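Side-chain contacts in DUF2442 domain-containing protein (Nitrosomonas europaea, PDB 2AUW), which is of unknown function but may bind DNA, pairing a small alpha-beta domain with a bundle of helices: residues V79-K84 against E89-M94; V120-Y123 against H127-I130. All coordinates share one frame; numbering follows the deposited sequence. Where two conformers were deposited one is given.

Contact 1. Residues V79-K84 against E89-M94; sequences VYAWAK and EVSHEM
The methyl of A81 is where the start of helix 92-101 settles on helix 76-86. Its CB lies 3.8 Å from S91 CB, and the E93 carboxylate reaches over it, E93 CD to A81 CB 3.4 Å. Beyond it, E93 OE1 accepts from a water that in turn accepts from W82 NE1, so acid and indole are joined through that water. From another direction comes H92, its CG held between backbone N and carbonyl carbon (chi1 74°), which swings CE1 to A81 CB and H92 ND1 to the edge of the Y80 ring, 4.2 Å from Y80 CD2. S91 is the N-cap: OG accepts from M94 N at 3.1 Å, the N-H pointing nearly straight at it (163°), and also bonds E85. Replacing S91 by an alanine removes the hydroxyl, which is likely to leave M94 N without its cap and E85 without this partner. At the other end E89 N bonds K84 O (3.0 Å), while the K84 chain, bent at chi2 and chi4, passes its CD 3.3 Å from E89 OE2. K84 NZ and E89 OE2 stay 4.3 Å apart, beyond a salt bridge, linked by a water weakly held on the acid's side; the salt bridge of K84 goes to E30. The contact thus turns helix 76-86, backed by strand 31-35 through Y80, W82 and K84, into helix 92-101, with V90 and M94 packing on W135 of helix 132-144.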
# COMPACT_ATOMS: atom_id res chain seq x y z
N VAL B 79 9.98 14.86 -14.23
CA VAL B 79 11.21 15.66 -13.94
C VAL B 79 12.21 14.84 -13.14
O VAL B 79 13.40 14.83 -13.45
CB VAL B 79 10.91 16.99 -13.23
CG1 VAL B 79 12.24 17.65 -12.82
CG2 VAL B 79 10.14 17.92 -14.20
N TYR B 80 11.71 14.12 -12.13
CA TYR B 80 12.57 13.21 -11.36
C TYR B 80 13.28 12.18 -12.27
O TYR B 80 14.51 12.00 -12.21
CB TYR B 80 11.72 12.55 -10.27
CG TYR B 80 12.48 11.79 -9.24
CD1 TYR B 80 12.98 12.44 -8.09
CD2 TYR B 80 12.69 10.43 -9.38
CE1 TYR B 80 13.67 11.74 -7.12
CE2 TYR B 80 13.41 9.72 -8.42
CZ TYR B 80 13.89 10.39 -7.29
OH TYR B 80 14.56 9.64 -6.36
N ALA B 81 12.49 11.50 -13.11
CA ALA B 81 13.05 10.53 -14.08
C ALA B 81 14.14 11.13 -14.98
O ALA B 81 15.19 10.49 -15.19
CB ALA B 81 11.94 9.95 -14.95
N TRP B 82 13.90 12.34 -15.49
CA TRP B 82 14.88 13.00 -16.39
C TRP B 82 16.15 13.31 -15.63
O TRP B 82 17.25 13.19 -16.18
CB TRP B 82 14.34 14.30 -16.97
CG TRP B 82 13.04 14.16 -17.68
CD1 TRP B 82 12.51 13.00 -18.16
CD2 TRP B 82 12.10 15.19 -17.97
NE1 TRP B 82 11.29 13.23 -18.73
CE2 TRP B 82 11.01 14.57 -18.63
CE3 TRP B 82 12.05 16.57 -17.74
CZ2 TRP B 82 9.88 15.28 -19.05
CZ3 TRP B 82 10.95 17.28 -18.18
CH2 TRP B 82 9.87 16.62 -18.82
N ALA B 83 16.00 13.69 -14.36
CA ALA B 83 17.16 14.03 -13.55
C ALA B 83 18.01 12.79 -13.38
O ALA B 83 19.26 12.83 -13.52
CB ALA B 83 16.71 14.59 -12.17
N LYS B 84 17.36 11.66 -13.08
CA LYS B 84 18.09 10.37 -12.94
C LYS B 84 18.79 9.96 -14.25
O LYS B 84 20.00 9.64 -14.28
CB LYS B 84 17.17 9.25 -12.45
CG LYS B 84 16.70 9.42 -10.99
CD LYS B 84 17.87 9.81 -10.08
CE LYS B 84 17.44 10.06 -8.64
NZ LYS B 84 17.48 8.77 -7.96
N GLU B 89 21.80 7.27 -14.48
CA GLU B 89 21.16 6.29 -13.62
C GLU B 89 19.87 5.76 -14.26
O GLU B 89 19.31 6.37 -15.17
CB GLU B 89 20.88 6.90 -12.25
CG GLU B 89 22.19 7.20 -11.54
CD GLU B 89 22.08 8.22 -10.46
OE1 GLU B 89 23.06 8.35 -9.69
OE2 GLU B 89 21.03 8.89 -10.37
N VAL B 90 19.41 4.61 -13.78
CA VAL B 90 18.16 4.02 -14.25
C VAL B 90 16.96 4.66 -13.56
O VAL B 90 16.88 4.66 -12.32
CB VAL B 90 18.20 2.51 -13.99
CG1 VAL B 90 16.90 1.82 -14.47
CG2 VAL B 90 19.47 1.92 -14.66
N SER B 91 16.01 5.20 -14.33
CA SER B 91 14.83 5.81 -13.74
C SER B 91 13.73 4.79 -13.51
O SER B 91 13.69 3.72 -14.14
CB SER B 91 14.27 6.96 -14.62
OG SER B 91 13.89 6.38 -15.88
N HIS B 92 12.81 5.15 -12.61
CA HIS B 92 11.58 4.38 -12.43
C HIS B 92 10.72 4.30 -13.71
O HIS B 92 9.98 3.33 -13.89
CB HIS B 92 10.75 4.98 -11.28
CG HIS B 92 10.07 6.26 -11.64
ND1 HIS B 92 10.74 7.46 -11.70
CD2 HIS B 92 8.78 6.52 -11.95
CE1 HIS B 92 9.89 8.41 -12.05
NE2 HIS B 92 8.69 7.87 -12.21
N GLU B 93 10.81 5.31 -14.58
CA GLU B 93 10.12 5.30 -15.89
C GLU B 93 10.69 4.28 -16.85
O GLU B 93 9.93 3.58 -17.51
CB GLU B 93 10.09 6.68 -16.53
CG GLU B 93 9.21 7.65 -15.77
CD GLU B 93 9.02 8.98 -16.48
OE1 GLU B 93 9.62 9.23 -17.53
OE2 GLU B 93 8.26 9.79 -15.96
N MSE B 94 12.01 4.16 -16.91
CA MSE B 94 12.65 3.12 -17.72
C MSE B 94 12.17 1.74 -17.27
O MSE B 94 11.83 0.87 -18.08
CB MSE B 94 14.18 3.24 -17.62
CG MSE B 94 14.76 4.38 -18.45
SE MSE B 94 16.58 4.75 -17.96
CE MSE B 94 17.41 3.06 -18.51
O HOH W 1 9.13 11.24 -19.29
O HOH W 2 19.33 6.85 -8.74

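Contact 2. Residues V120-Y123 against H127-I130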
# COMPACT_ATOMS: atom_id res chain seq x y z
N VAL B 120 9.98 -5.00 -6.74
CA VAL B 120 9.43 -4.51 -8.00
C VAL B 120 8.63 -3.21 -7.78
O VAL B 120 8.83 -2.23 -8.49
CB VAL B 120 8.57 -5.58 -8.72
CG1 VAL B 120 7.89 -5.01 -9.99
CG2 VAL B 120 9.45 -6.80 -9.08
N SER B 121 7.69 -3.23 -6.84
CA SER B 121 6.93 -2.04 -6.49
C SER B 121 7.82 -0.86 -6.05
O SER B 121 7.63 0.26 -6.50
CB SER B 121 5.94 -2.36 -5.37
OG SER B 121 5.20 -1.22 -5.03
N TYR B 122 8.80 -1.12 -5.20
CA TYR B 122 9.69 -0.03 -4.75
C TYR B 122 10.41 0.66 -5.90
O TYR B 122 10.48 1.90 -5.93
CB TYR B 122 10.68 -0.53 -3.69
CG TYR B 122 10.15 -0.34 -2.27
CD1 TYR B 122 10.84 0.45 -1.35
CD2 TYR B 122 8.94 -0.92 -1.86
CE1 TYR B 122 10.36 0.65 -0.05
CE2 TYR B 122 8.46 -0.75 -0.54
CZ TYR B 122 9.18 0.05 0.35
OH TYR B 122 8.73 0.24 1.65
N TYR B 123 10.91 -0.15 -6.83
CA TYR B 123 11.58 0.36 -8.04
C TYR B 123 10.60 1.11 -8.95
O TYR B 123 10.92 2.19 -9.45
CB TYR B 123 12.22 -0.79 -8.82
CG TYR B 123 13.36 -1.51 -8.12
CD1 TYR B 123 13.56 -2.88 -8.33
CD2 TYR B 123 14.26 -0.84 -7.28
CE1 TYR B 123 14.64 -3.58 -7.70
CE2 TYR B 123 15.32 -1.52 -6.66
CZ TYR B 123 15.49 -2.89 -6.86
OH TYR B 123 16.53 -3.56 -6.22
N HIS B 127 10.58 4.47 -4.90
CA HIS B 127 10.74 4.39 -3.44
C HIS B 127 12.16 3.91 -3.12
O HIS B 127 12.66 4.16 -2.03
CB HIS B 127 9.66 3.45 -2.85
CG HIS B 127 9.34 3.69 -1.38
ND1 HIS B 127 10.23 4.28 -0.50
CD2 HIS B 127 8.24 3.38 -0.65
CE1 HIS B 127 9.68 4.34 0.71
NE2 HIS B 127 8.47 3.81 0.64
N LYS B 128 12.78 3.21 -4.07
CA LYS B 128 14.17 2.77 -3.98
C LYS B 128 14.89 3.02 -5.30
O LYS B 128 14.36 2.77 -6.39
CB LYS B 128 14.26 1.28 -3.62
CG LYS B 128 13.87 0.98 -2.21
CD LYS B 128 14.35 -0.40 -1.76
CE LYS B 128 14.30 -0.50 -0.23
NZ LYS B 128 14.38 -1.92 0.24
N ILE B 129 16.12 3.50 -5.22
CA ILE B 129 16.87 3.68 -6.48
C ILE B 129 17.16 2.32 -7.11
O ILE B 129 17.39 1.32 -6.42
CB ILE B 129 18.16 4.55 -6.32
CG1 ILE B 129 19.28 3.74 -5.71
CG2 ILE B 129 17.91 5.86 -5.60
CD1 ILE B 129 20.16 3.19 -6.80
N ILE B 130 17.13 2.28 -8.42
CA ILE B 130 17.26 1.03 -9.16
C ILE B 130 18.74 0.75 -9.49
O ILE B 130 19.38 1.53 -10.23
CB ILE B 130 16.41 1.08 -10.44
CG1 ILE B 130 14.94 1.38 -10.09
CG2 ILE B 130 16.55 -0.23 -11.23
CD1 ILE B 130 14.03 1.64 -11.31
O HOH W 3 13.06 3.67 -8.60
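Helix 117-124 follows helix 106-113 after a short turn, an arrangement consistent with a helix-turn-helix, and the contact is its exit, where the chain folds back against the end of the helix and Y122 and H127 stack. The rings make an offset stack, centroids 4.1 Å apart and planes only 10° from parallel. Y122 CE1 sits over the centre of the imidazole, whereas H127 CD2 falls toward the rim of the phenol ring. The two side chains run alongside each other in the same direction; with H127 CG roughly opposite the backbone N (chi1 -157°), the imidazole is put face to face with the phenol ring. F8 also stacks with H127, and a bound glycerol, probably from the crystallisation liquor, lies close to the histidine. Two N-H groups grip Y122 O: H127 N at 2.8 Å, in the carbonyl plane, and K128 N at 3.2 Å, well above that plane.

Next along the helix, Y123 meets I130. With CG1 anti to the carbonyl carbon (chi1 -57°), I130 brings that atom to 3.6 Å from Y123 CD2, and its CD1 reaches 3.7 Å from Y123 O. The K128 carbonyl oxygen approaches the edge of the Y123 ring in its plane, 3.7 Å from Y123 CD2. A water donates to both Y123 O and K128 O, bridging helix end and loop. The loop then leads into helix 132-144, while I130 packs on F95 of helix 92-101, and V120 packs on helices 92-101 and 106-113.

Both contacts are local reversals in which the chain leaves a helix and folds back on it, but their settings differ. Contact 1 is buried near the centre of the chain and joins helix 76-86, which lies against the sheet, to helix 92-101; its chemistry mixes an N-cap, charged groups and bridging waters around a small alanine. Contact 2 lies farther out and is only partly buried, pairing helix 117-124 with the loop after it through ring stacking and a doubly held carbonyl. Their centres are 12 Å apart, yet they touch: H92 CB packs 3.3 Å from Y123 O, and I130 CD1 lies 3.5 Å from S91 O.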